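Local coordinates for protein endoglucanase (Uncultured bacterium, PDB 3X17) that hydrolyses internal beta-1,4-glucosidic bonds of cellulose, as a family 9 glycoside hydrolase with an (alpha/alpha)6 barrel and an N-terminal Ig-like domain, at residues T185-T190 with P541-N546; A191-K196 with Y545-V550; V472-K477 with G525-A530. One frame throughout, in Å; residues are numbered along the deposited sequence.

Contact 1: T185-T190 with P541-N546; sequences TTTAVT and PAIDYN
Ile543 lies across the threonine face of helix 184-200, meeting Thr186 and Thr190 at roughly a right angle. Its CG1 stands between the backbone N and the carbonyl carbon (chi1 56°), a placing that directs the CG1-CD1 branch at the helix. CD1 ends 3.7 Å from Thr187 N and also 3.7 Å from Thr186 OG1, and one step back Ile543 CG1 lies 3.6 Å from Thr190 OG1. The hydroxyls beside this methyl have polar partners of their own: Thr186 OG1 is hydrogen-bonded to Asp176 and Thr187 OG1 to Tyr183 O.

Thr190 OG1 gives its proton to Thr186 O (2.7 Å), sitting 39° out of that carbonyl plane, while Thr190 N reaches the same oxygen from the opposite face. Two bonds thus grip Thr186 O, and the one from OG1 orients the Thr190 hydroxyl. Thr190 OG1 is also 3.3 Å from Ile543 O, but no hydrogen bond joins them; Ile543 O is bonded instead to the hydroxyl of Tyr127 on helix 115-130.

Around the Asp544 side chain the fit is looser. Thr186 CG2 comes to 3.8 Å from Asp544 CG, a methyl set against a carboxylate without a polar bond, and Val189 CG2 stays 4.3 Å from Asp544 CB. This side is buried too, Trp376 touching Asp544. Ile543 also bonds through its backbone to Asp176, part of the Asp-Ala-Gly-Asp sequence that lines the active site in family 9 relatives. The packing is that of two neighbouring helices in the (alpha/alpha)6 barrel of a family 9 glycoside hydrolase.

Contact 2: A191-K196 with Y545-V550; sequences AAQLLK and YNAPLV
With CG beside its backbone N (chi1 -55°), Leu194 turns its CD2 branch toward Val550, whose own CG1 is anti to the backbone N (chi1 164°). The two side chains cross at about a right angle, the leucine methyl touching the fork of the valine: Leu194 CD2 is 3.7 Å from Val550 CB and nearly as close to both valine methyls. Gln193, extended beyond CG, passes over Ala547 instead. There Ala547 CB sits under the glutamine chain, 3.8 Å from Gln193 CB and 3.7 Å from Gln193 NE2, and Gln193 OE1 reaches to 3.8 Å from Pro548 CD.

The axes of the two segments run nearly parallel, 8° apart, and approach to 8.5 Å. The smallness of Ala547 fits the register, its CA being 5.7 Å from that of Gln193. Tyr127 of helix 115-130 touches both Leu194 and Ala547, while Met444 of helix 435-452 touches Gln193.

The buried Gln193 NE2 is hydrogen-bonded to Val189 O, one turn back in its own helix. No hydrogen bond crosses between these two segments; their contact is therefore van der Waals packing, with an N-H of the amide spent within its own helix.

Contact 3: V472-K477 with G525-A530; sequences VNPLAK and GPRGYA
A type I beta turn from Asn473 to Ala476 packs on the 3-10 turn at Pro526 and Arg527, the nearest CA atoms being those of Leu475 and Arg527 at 6.6 Å. Asn473 braces the first loop from within: its OD1 takes a nearly straight bond from Lys477 N (3.0 Å, 173°), and its ND2 reaches Lys477 O (2.7 Å) on a lone pair in the carbonyl plane.

Pro474 does double duty. Its CG meets Pro526 CB at 3.8 Å, and its CB lies over the centre of one face of the Arg527 guanidinium. Leu475 spreads its methyls, CD2 reaching Arg527 CG (3.8 Å) and CD1 Tyr529 CB (4.0 Å). Lys477, bent at chi2, crosses Tyr529 at about a right angle, with its CE 3.5 Å from Tyr529 OH.

Replacing Tyr529 by an alanine would probably leave Asn539 without its hydroxyl partner and the Lys477 chain and Leu475 CD1 without the ring beside them.

Lys477 NZ forms a salt bridge with Asp531, directly after Ala530, and a hydrogen bond with Pro487 O. The contact is van der Waals packing of aliphatic carbons on one another, on a guanidinium face and beside a phenol ring; the charges are paired at its margins, Arg527 with Asp81 of the N-terminal Ig-like domain and Lys477 with Asp531.

How the contacts relate
Contacts 1 and 2 are successive stages of one interface: both use helices 184-200 and 543-558, share Tyr545 and Asn546, and have centres 8 Å apart. They join directly where Thr190 CA packs on Ala547 CB at 4.0 Å. Contact 3 brings together loops that precede helix 543-558, its centre about 23 Å from that of contact 1 and 24 Å from that of contact 2. Through Asp176, bonded to both Thr186 and Ile543, contact 1 probably lies next to the active-site cleft, as in family 9 relatives. The metals are separate sites, a calcium ion about 8 Å from the Val189 side chain and the zinc ion about 12 Å from that of Ile543.

Contact 1: T185-T190 with P541-N546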
ATOM      1  N   THR A 185      13.564  -4.426  -1.589  1.00 29.97           N
ATOM      2  CA  THR A 185      12.756  -4.365  -2.796  1.00 32.03           C
ATOM      3  C   THR A 185      11.401  -3.732  -2.459  1.00 33.20           C
ATOM      4  O   THR A 185      10.902  -2.885  -3.193  1.00 34.29           O
ATOM      5  CB  THR A 185      12.592  -5.791  -3.424  1.00 33.92           C
ATOM      6  OG1 THR A 185      13.898  -6.375  -3.633  1.00 33.38           O
ATOM      7  CG2 THR A 185      11.849  -5.725  -4.763  1.00 30.15           C
ATOM      8  N   THR A 186      10.890  -4.029  -1.269  1.00 33.31           N
ATOM      9  CA  THR A 186       9.649  -3.426  -0.789  1.00 31.40           C
ATOM     10  C   THR A 186       9.905  -2.110  -0.062  1.00 30.19           C
ATOM     11  O   THR A 186       9.086  -1.198  -0.136  1.00 31.57           O
ATOM     12  CB  THR A 186       8.889  -4.382   0.173  1.00 31.16           C
ATOM     13  OG1 THR A 186       9.836  -4.975   1.070  1.00 31.80           O
ATOM     14  CG2 THR A 186       8.142  -5.491  -0.603  1.00 30.10           C
ATOM     15  N   THR A 187      10.999  -2.037   0.694  1.00 29.64           N
ATOM     16  CA  THR A 187      11.326  -0.836   1.448  1.00 27.64           C
ATOM     17  C   THR A 187      11.483   0.356   0.526  1.00 28.37           C
ATOM     18  O   THR A 187      11.000   1.440   0.838  1.00 27.98           O
ATOM     19  CB  THR A 187      12.638  -0.978   2.302  1.00 27.84           C
ATOM     20  OG1 THR A 187      12.415  -1.918   3.349  1.00 27.21           O
ATOM     21  CG2 THR A 187      13.028   0.387   2.991  1.00 25.93           C
ATOM     22  N   ALA A 188      12.143   0.154  -0.611  1.00 28.63           N
ATOM     23  CA  ALA A 188      12.390   1.246  -1.537  1.00 27.12           C
ATOM     24  C   ALA A 188      11.105   1.726  -2.223  1.00 29.15           C
ATOM     25  O   ALA A 188      10.810   2.930  -2.213  1.00 30.27           O
ATOM     26  CB  ALA A 188      13.487   0.868  -2.550  1.00 26.76           C
ATOM     27  N   VAL A 189      10.241   0.809  -2.660  1.00 31.27           N
ATOM     28  CA  VAL A 189       8.998   1.255  -3.325  1.00 28.85           C
ATOM     29  C   VAL A 189       8.023   1.827  -2.309  1.00 30.58           C
ATOM     30  O   VAL A 189       7.136   2.616  -2.656  1.00 31.43           O
ATOM     31  CB  VAL A 189       8.297   0.136  -4.154  1.00 31.56           C
ATOM     32  CG1 VAL A 189       9.231  -0.450  -5.187  1.00 30.29           C
ATOM     33  CG2 VAL A 189       7.662  -0.953  -3.263  1.00 29.22           C
ATOM     34  N   THR A 190       8.091   1.313  -1.083  1.00 27.85           N
ATOM     35  CA  THR A 190       7.250   1.806  -0.012  1.00 26.93           C
ATOM     36  C   THR A 190       7.653   3.238   0.310  1.00 28.22           C
ATOM     37  O   THR A 190       6.815   4.137   0.313  1.00 27.23           O
ATOM     38  CB  THR A 190       7.427   0.926   1.253  1.00 28.64           C
ATOM     39  OG1 THR A 190       6.809  -0.342   1.014  1.00 32.25           O
ATOM     40  CG2 THR A 190       6.768   1.579   2.480  1.00 29.79           C
ATOM     41  N   PRO A 541      -0.224  -8.541   6.838  1.00 31.02           N
ATOM     42  CA  PRO A 541       0.082  -7.183   6.403  1.00 31.71           C
ATOM     43  C   PRO A 541       1.463  -7.115   5.775  1.00 32.27           C
ATOM     44  O   PRO A 541       2.234  -8.059   5.913  1.00 35.87           O
ATOM     45  CB  PRO A 541       0.044  -6.383   7.706  1.00 33.49           C
ATOM     46  CG  PRO A 541       0.445  -7.361   8.748  1.00 33.11           C
ATOM     47  CD  PRO A 541      -0.066  -8.712   8.291  1.00 30.99           C
ATOM     48  N   ALA A 542       1.743  -6.053   5.026  1.00 30.80           N
ATOM     49  CA  ALA A 542       3.082  -5.776   4.540  1.00 30.89           C
ATOM     50  C   ALA A 542       3.258  -4.277   4.311  1.00 31.72           C
ATOM     51  O   ALA A 542       2.274  -3.549   4.078  1.00 31.22           O
ATOM     52  CB  ALA A 542       3.351  -6.567   3.237  1.00 29.66           C
ATOM     53  N   ILE A 543       4.509  -3.819   4.362  1.00 31.09           N
ATOM     54  CA  ILE A 543       4.805  -2.401   4.203  1.00 31.04           C
ATOM     55  C   ILE A 543       4.372  -1.887   2.814  1.00 31.24           C
ATOM     56  O   ILE A 543       3.958  -0.732   2.679  1.00 29.37           O
ATOM     57  CB  ILE A 543       6.304  -2.070   4.455  1.00 29.95           C
ATOM     58  CG1 ILE A 543       7.218  -2.902   3.547  1.00 30.96           C
ATOM     59  CG2 ILE A 543       6.651  -2.241   5.942  1.00 30.70           C
ATOM     60  CD1 ILE A 543       8.689  -2.468   3.562  1.00 32.21           C
ATOM     61  N   ASP A 544       4.520  -2.715   1.776  1.00 29.13           N
ATOM     62  CA  ASP A 544       4.125  -2.266   0.436  1.00 28.66           C
ATOM     63  C   ASP A 544       2.596  -2.270   0.232  1.00 28.95           C
ATOM     64  O   ASP A 544       2.096  -1.689  -0.724  1.00 30.16           O
ATOM     65  CB  ASP A 544       4.867  -3.028  -0.673  1.00 28.80           C
ATOM     66  CG  ASP A 544       4.495  -4.497  -0.726  1.00 31.50           C
ATOM     67  OD1 ASP A 544       4.455  -5.125   0.347  1.00 32.98           O
ATOM     68  OD2 ASP A 544       4.242  -5.027  -1.838  1.00 33.09           O
ATOM     69  N   TYR A 545       1.851  -2.850   1.170  1.00 28.03           N
ATOM     70  CA  TYR A 545       0.397  -2.798   1.108  1.00 30.29           C
ATOM     71  C   TYR A 545      -0.072  -1.458   1.674  1.00 30.84           C
ATOM     72  O   TYR A 545      -0.963  -0.826   1.127  1.00 30.92           O
ATOM     73  CB  TYR A 545      -0.238  -3.915   1.929  1.00 28.21           C
ATOM     74  CG  TYR A 545       0.117  -5.332   1.511  1.00 32.00           C
ATOM     75  CD1 TYR A 545       0.764  -5.605   0.288  1.00 27.27           C
ATOM     76  CD2 TYR A 545      -0.349  -6.405   2.259  1.00 26.59           C
ATOM     77  CE1 TYR A 545       1.002  -6.933  -0.109  1.00 30.20           C
ATOM     78  CE2 TYR A 545      -0.091  -7.702   1.901  1.00 29.45           C
ATOM     79  CZ  TYR A 545       0.595  -7.971   0.738  1.00 33.43           C
ATOM     80  OH  TYR A 545       0.751  -9.288   0.391  1.00 34.62           O
ATOM     81  N   ASN A 546       0.555  -1.043   2.767  1.00 30.91           N
ATOM     82  CA  ASN A 546       0.228   0.190   3.445  1.00 32.77           C
ATOM     83  C   ASN A 546       0.577   1.443   2.656  1.00 32.19           C
ATOM     84  O   ASN A 546       0.028   2.519   2.898  1.00 33.13           O
ATOM     85  CB  ASN A 546       0.870   0.211   4.837  1.00 31.71           C
ATOM     86  CG  ASN A 546      -0.114  -0.200   5.921  1.00 34.83           C
ATOM     87  OD1 ASN A 546      -0.672  -1.285   5.847  1.00 30.69           O
ATOM     88  ND2 ASN A 546      -0.485   0.745   6.798  1.00 29.08           N
TER

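Contact 2: A191-K196 with Y545-V550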
ATOM      1  N   ALA A 191       8.950   3.477   0.482  1.00 27.68           N
ATOM      2  CA  ALA A 191       9.408   4.829   0.822  1.00 30.02           C
ATOM      3  C   ALA A 191       9.049   5.834  -0.289  1.00 29.82           C
ATOM      4  O   ALA A 191       8.572   6.953  -0.018  1.00 30.21           O
ATOM      5  CB  ALA A 191      10.888   4.833   1.095  1.00 27.48           C
ATOM      6  N   ALA A 192       9.217   5.400  -1.534  1.00 30.15           N
ATOM      7  CA  ALA A 192       8.880   6.237  -2.709  1.00 29.27           C
ATOM      8  C   ALA A 192       7.416   6.619  -2.678  1.00 29.08           C
ATOM      9  O   ALA A 192       7.069   7.744  -3.016  1.00 31.50           O
ATOM     10  CB  ALA A 192       9.186   5.500  -4.009  1.00 24.95           C
ATOM     11  N   GLN A 193       6.553   5.659  -2.348  1.00 29.13           N
ATOM     12  CA  GLN A 193       5.127   5.916  -2.356  1.00 31.03           C
ATOM     13  C   GLN A 193       4.665   6.813  -1.196  1.00 30.26           C
ATOM     14  O   GLN A 193       3.830   7.687  -1.385  1.00 31.98           O
ATOM     15  CB  GLN A 193       4.305   4.626  -2.430  1.00 29.51           C
ATOM     16  CG  GLN A 193       4.395   3.881  -3.737  1.00 32.02           C
ATOM     17  CD  GLN A 193       3.682   2.526  -3.683  1.00 32.95           C
ATOM     18  OE1 GLN A 193       2.509   2.413  -4.025  1.00 35.99           O
ATOM     19  NE2 GLN A 193       4.410   1.491  -3.286  1.00 32.17           N
ATOM     20  N   LEU A 194       5.238   6.652  -0.012  1.00 29.30           N
ATOM     21  CA  LEU A 194       4.963   7.626   1.051  1.00 28.88           C
ATOM     22  C   LEU A 194       5.442   9.019   0.637  1.00 29.73           C
ATOM     23  O   LEU A 194       4.771  10.029   0.892  1.00 29.88           O
ATOM     24  CB  LEU A 194       5.593   7.198   2.383  1.00 27.38           C
ATOM     25  CG  LEU A 194       5.225   5.795   2.900  1.00 29.70           C
ATOM     26  CD1 LEU A 194       6.001   5.513   4.211  1.00 33.65           C
ATOM     27  CD2 LEU A 194       3.703   5.593   3.137  1.00 26.80           C
ATOM     28  N   LEU A 195       6.571   9.073  -0.053  1.00 27.38           N
ATOM     29  CA  LEU A 195       7.128  10.359  -0.441  1.00 30.35           C
ATOM     30  C   LEU A 195       6.161  11.060  -1.389  1.00 30.20           C
ATOM     31  O   LEU A 195       5.941  12.270  -1.294  1.00 31.67           O
ATOM     32  CB  LEU A 195       8.485  10.187  -1.141  1.00 29.34           C
ATOM     33  CG  LEU A 195       9.721  10.106  -0.238  1.00 33.04           C
ATOM     34  CD1 LEU A 195      10.920   9.723  -1.097  1.00 22.63           C
ATOM     35  CD2 LEU A 195       9.999  11.434   0.483  1.00 29.12           C
ATOM     36  N   LYS A 196       5.581  10.287  -2.302  1.00 30.61           N
ATOM     37  CA  LYS A 196       4.686  10.833  -3.322  1.00 30.50           C
ATOM     38  C   LYS A 196       3.385  11.287  -2.692  1.00 29.99           C
ATOM     39  O   LYS A 196       2.789  12.261  -3.136  1.00 31.11           O
ATOM     40  CB  LYS A 196       4.404   9.748  -4.371  1.00 31.22           C
ATOM     41  CG  LYS A 196       3.953  10.267  -5.699  1.00 36.75           C
ATOM     42  CD  LYS A 196       4.961  11.255  -6.290  1.00 37.90           C
ATOM     43  CE  LYS A 196       4.224  12.191  -7.251  1.00 33.73           C
ATOM     44  NZ  LYS A 196       5.103  13.349  -7.615  1.00 35.11           N
ATOM     45  N   TYR A 545       1.851  -2.850   1.170  1.00 28.03           N
ATOM     46  CA  TYR A 545       0.397  -2.798   1.108  1.00 30.29           C
ATOM     47  C   TYR A 545      -0.072  -1.458   1.674  1.00 30.84           C
ATOM     48  O   TYR A 545      -0.963  -0.826   1.127  1.00 30.92           O
ATOM     49  CB  TYR A 545      -0.238  -3.915   1.929  1.00 28.21           C
ATOM     50  CG  TYR A 545       0.117  -5.332   1.511  1.00 32.00           C
ATOM     51  CD1 TYR A 545       0.764  -5.605   0.288  1.00 27.27           C
ATOM     52  CD2 TYR A 545      -0.349  -6.405   2.259  1.00 26.59           C
ATOM     53  CE1 TYR A 545       1.002  -6.933  -0.109  1.00 30.20           C
ATOM     54  CE2 TYR A 545      -0.091  -7.702   1.901  1.00 29.45           C
ATOM     55  CZ  TYR A 545       0.595  -7.971   0.738  1.00 33.43           C
ATOM     56  OH  TYR A 545       0.751  -9.288   0.391  1.00 34.62           O
ATOM     57  N   ASN A 546       0.555  -1.043   2.767  1.00 30.91           N
ATOM     58  CA  ASN A 546       0.228   0.190   3.445  1.00 32.77           C
ATOM     59  C   ASN A 546       0.577   1.443   2.656  1.00 32.19           C
ATOM     60  O   ASN A 546       0.028   2.519   2.898  1.00 33.13           O
ATOM     61  CB  ASN A 546       0.870   0.211   4.837  1.00 31.71           C
ATOM     62  CG  ASN A 546      -0.114  -0.200   5.921  1.00 34.83           C
ATOM     63  OD1 ASN A 546      -0.672  -1.285   5.847  1.00 30.69           O
ATOM     64  ND2 ASN A 546      -0.485   0.745   6.798  1.00 29.08           N
ATOM     65  N   ALA A 547       1.518   1.309   1.735  1.00 31.43           N
ATOM     66  CA  ALA A 547       2.030   2.467   1.006  1.00 30.88           C
ATOM     67  C   ALA A 547       0.950   3.090   0.113  1.00 31.07           C
ATOM     68  O   ALA A 547       0.740   4.282   0.158  1.00 32.11           O
ATOM     69  CB  ALA A 547       3.247   2.076   0.189  1.00 28.28           C
ATOM     70  N   PRO A 548       0.260   2.275  -0.712  1.00 31.79           N
ATOM     71  CA  PRO A 548      -0.797   2.904  -1.509  1.00 30.39           C
ATOM     72  C   PRO A 548      -2.017   3.251  -0.658  1.00 30.59           C
ATOM     73  O   PRO A 548      -2.801   4.128  -1.035  1.00 29.85           O
ATOM     74  CB  PRO A 548      -1.145   1.828  -2.565  1.00 30.47           C
ATOM     75  CG  PRO A 548      -0.710   0.522  -1.929  1.00 30.92           C
ATOM     76  CD  PRO A 548       0.516   0.878  -1.118  1.00 29.56           C
ATOM     77  N   LEU A 549      -2.198   2.558   0.469  1.00 29.17           N
ATOM     78  CA  LEU A 549      -3.236   2.950   1.419  1.00 30.50           C
ATOM     79  C   LEU A 549      -3.005   4.368   1.962  1.00 31.58           C
ATOM     80  O   LEU A 549      -3.927   5.175   2.014  1.00 33.49           O
ATOM     81  CB  LEU A 549      -3.391   1.927   2.567  1.00 29.63           C
ATOM     82  CG  LEU A 549      -4.364   2.304   3.691  1.00 29.97           C
ATOM     83  CD1 LEU A 549      -5.795   2.592   3.175  1.00 27.68           C
ATOM     84  CD2 LEU A 549      -4.382   1.255   4.835  1.00 24.80           C
ATOM     85  N   VAL A 550      -1.807   4.641   2.429  1.00 28.99           N
ATOM     86  CA  VAL A 550      -1.463   5.986   2.873  1.00 31.48           C
ATOM     87  C   VAL A 550      -1.646   6.991   1.719  1.00 34.28           C
ATOM     88  O   VAL A 550      -2.178   8.069   1.936  1.00 32.68           O
ATOM     89  CB  VAL A 550       0.006   6.073   3.392  1.00 31.51           C
ATOM     90  CG1 VAL A 550       0.483   7.548   3.484  1.00 28.87           C
ATOM     91  CG2 VAL A 550       0.129   5.392   4.754  1.00 31.11           C
TER

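Contact 3: V472-K477 with G525-A530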
ATOM      1  N   VAL A 472     -16.790  -2.455   2.344  1.00 30.06           N
ATOM      2  CA  VAL A 472     -17.667  -2.594   1.184  1.00 31.26           C
ATOM      3  C   VAL A 472     -17.219  -3.753   0.297  1.00 32.83           C
ATOM      4  O   VAL A 472     -16.628  -3.565  -0.760  1.00 33.94           O
ATOM      5  CB  VAL A 472     -17.875  -1.251   0.388  1.00 32.46           C
ATOM      6  CG1 VAL A 472     -18.913  -1.447  -0.763  1.00 32.04           C
ATOM      7  CG2 VAL A 472     -18.404  -0.162   1.324  1.00 30.19           C
ATOM      8  N   ASN A 473     -17.518  -4.967   0.746  1.00 33.68           N
ATOM      9  CA  ASN A 473     -17.018  -6.191   0.118  1.00 32.98           C
ATOM     10  C   ASN A 473     -17.870  -7.370   0.608  1.00 33.80           C
ATOM     11  O   ASN A 473     -18.607  -7.242   1.586  1.00 34.43           O
ATOM     12  CB  ASN A 473     -15.537  -6.397   0.462  1.00 33.88           C
ATOM     13  CG  ASN A 473     -15.301  -6.562   1.963  1.00 34.67           C
ATOM     14  OD1 ASN A 473     -15.857  -7.466   2.588  1.00 35.23           O
ATOM     15  ND2 ASN A 473     -14.527  -5.644   2.557  1.00 30.64           N
ATOM     16  N   PRO A 474     -17.822  -8.507  -0.093  1.00 34.48           N
ATOM     17  CA  PRO A 474     -18.899  -9.451   0.198  1.00 36.00           C
ATOM     18  C   PRO A 474     -18.765 -10.093   1.577  1.00 36.54           C
ATOM     19  O   PRO A 474     -19.673 -10.794   2.003  1.00 37.45           O
ATOM     20  CB  PRO A 474     -18.735 -10.521  -0.889  1.00 34.44           C
ATOM     21  CG  PRO A 474     -17.403 -10.263  -1.512  1.00 34.65           C
ATOM     22  CD  PRO A 474     -17.147  -8.815  -1.364  1.00 33.44           C
ATOM     23  N   LEU A 475     -17.606  -9.921   2.228  1.00 38.57           N
ATOM     24  CA  LEU A 475     -17.372 -10.480   3.578  1.00 35.61           C
ATOM     25  C   LEU A 475     -17.665  -9.450   4.664  1.00 37.14           C
ATOM     26  O   LEU A 475     -17.500  -9.718   5.851  1.00 37.08           O
ATOM     27  CB  LEU A 475     -15.926 -10.969   3.705  1.00 35.68           C
ATOM     28  CG  LEU A 475     -15.563 -12.070   2.708  1.00 30.66           C
ATOM     29  CD1 LEU A 475     -14.093 -12.407   2.823  1.00 31.39           C
ATOM     30  CD2 LEU A 475     -16.487 -13.340   2.828  1.00 29.45           C
ATOM     31  N   ALA A 476     -18.062  -8.245   4.253  1.00 35.72           N
ATOM     32  CA  ALA A 476     -18.349  -7.201   5.203  1.00 35.54           C
ATOM     33  C   ALA A 476     -17.157  -7.016   6.147  1.00 34.35           C
ATOM     34  O   ALA A 476     -17.334  -6.862   7.373  1.00 32.59           O
ATOM     35  CB  ALA A 476     -19.627  -7.555   5.998  1.00 37.65           C
ATOM     36  N   LYS A 477     -15.953  -7.113   5.585  1.00 32.02           N
ATOM     37  CA  LYS A 477     -14.721  -7.161   6.387  1.00 30.55           C
ATOM     38  C   LYS A 477     -13.969  -5.853   6.249  1.00 31.36           C
ATOM     39  O   LYS A 477     -13.750  -5.368   5.128  1.00 33.25           O
ATOM     40  CB  LYS A 477     -13.815  -8.283   5.886  1.00 30.99           C
ATOM     41  CG  LYS A 477     -12.613  -8.611   6.816  1.00 31.58           C
ATOM     42  CD  LYS A 477     -13.056  -9.424   8.043  1.00 27.78           C
ATOM     43  CE  LYS A 477     -11.918  -9.586   9.074  1.00 28.50           C
ATOM     44  NZ  LYS A 477     -12.436  -9.864  10.481  1.00 33.71           N
ATOM     45  N   GLY A 525     -12.265 -16.044  -5.298  1.00 37.03           N
ATOM     46  CA  GLY A 525     -12.196 -14.598  -5.595  1.00 39.51           C
ATOM     47  C   GLY A 525     -12.310 -13.673  -4.384  1.00 38.17           C
ATOM     48  O   GLY A 525     -11.516 -13.770  -3.458  1.00 39.08           O
ATOM     49  N   PRO A 526     -13.275 -12.727  -4.399  1.00 37.53           N
ATOM     50  CA  PRO A 526     -13.310 -11.712  -3.339  1.00 36.92           C
ATOM     51  C   PRO A 526     -13.707 -12.330  -2.014  1.00 36.43           C
ATOM     52  O   PRO A 526     -13.690 -11.662  -0.973  1.00 34.95           O
ATOM     53  CB  PRO A 526     -14.404 -10.750  -3.815  1.00 38.73           C
ATOM     54  CG  PRO A 526     -15.346 -11.631  -4.628  1.00 34.78           C
ATOM     55  CD  PRO A 526     -14.459 -12.661  -5.283  1.00 38.16           C
ATOM     56  N   ARG A 527     -14.087 -13.602  -2.054  1.00 37.53           N
ATOM     57  CA  ARG A 527     -14.362 -14.334  -0.843  1.00 39.41           C
ATOM     58  C   ARG A 527     -13.215 -15.202  -0.348  1.00 39.72           C
ATOM     59  O   ARG A 527     -13.349 -15.853   0.690  1.00 38.06           O
ATOM     60  CB  ARG A 527     -15.611 -15.191  -1.004  1.00 42.16           C
ATOM     61  CG  ARG A 527     -16.890 -14.420  -0.771  1.00 40.62           C
ATOM     62  CD  ARG A 527     -18.071 -15.371  -0.877  1.00 44.40           C
ATOM     63  NE  ARG A 527     -19.311 -14.695  -0.557  1.00 45.54           N
ATOM     64  CZ  ARG A 527     -20.022 -14.022  -1.451  1.00 45.25           C
ATOM     65  NH1 ARG A 527     -19.638 -14.000  -2.719  1.00 43.17           N
ATOM     66  NH2 ARG A 527     -21.130 -13.407  -1.080  1.00 47.46           N
ATOM     67  N   GLY A 528     -12.097 -15.211  -1.075  1.00 37.63           N
ATOM     68  CA  GLY A 528     -10.967 -16.087  -0.725  1.00 37.68           C
ATOM     69  C   GLY A 528     -10.065 -15.600   0.403  1.00 36.27           C
ATOM     70  O   GLY A 528      -8.902 -15.326   0.195  1.00 34.09           O
ATOM     71  N   TYR A 529     -10.614 -15.448   1.601  1.00 38.26           N
ATOM     72  CA  TYR A 529      -9.866 -14.814   2.702  1.00 38.59           C
ATOM     73  C   TYR A 529     -10.279 -15.447   4.014  1.00 36.28           C
ATOM     74  O   TYR A 529     -11.447 -15.752   4.197  1.00 37.74           O
ATOM     75  CB  TYR A 529     -10.169 -13.309   2.775  1.00 37.23           C
ATOM     76  CG  TYR A 529      -9.838 -12.680   4.120  1.00 36.06           C
ATOM     77  CD1 TYR A 529      -8.581 -12.134   4.360  1.00 29.69           C
ATOM     78  CD2 TYR A 529     -10.794 -12.612   5.138  1.00 32.68           C
ATOM     79  CE1 TYR A 529      -8.280 -11.517   5.589  1.00 32.95           C
ATOM     80  CE2 TYR A 529     -10.493 -12.016   6.381  1.00 30.48           C
ATOM     81  CZ  TYR A 529      -9.212 -11.519   6.612  1.00 32.42           C
ATOM     82  OH  TYR A 529      -8.899 -10.918   7.824  1.00 31.90           O
ATOM     83  N   ALA A 530      -9.366 -15.508   4.973  1.00 36.48           N
ATOM     84  CA  ALA A 530      -9.709 -16.040   6.305  1.00 36.21           C
ATOM     85  C   ALA A 530      -9.006 -15.298   7.413  1.00 37.11           C
ATOM     86  O   ALA A 530      -7.773 -15.218   7.442  1.00 37.69           O
ATOM     87  CB  ALA A 530      -9.396 -17.538   6.398  1.00 36.04           C
TER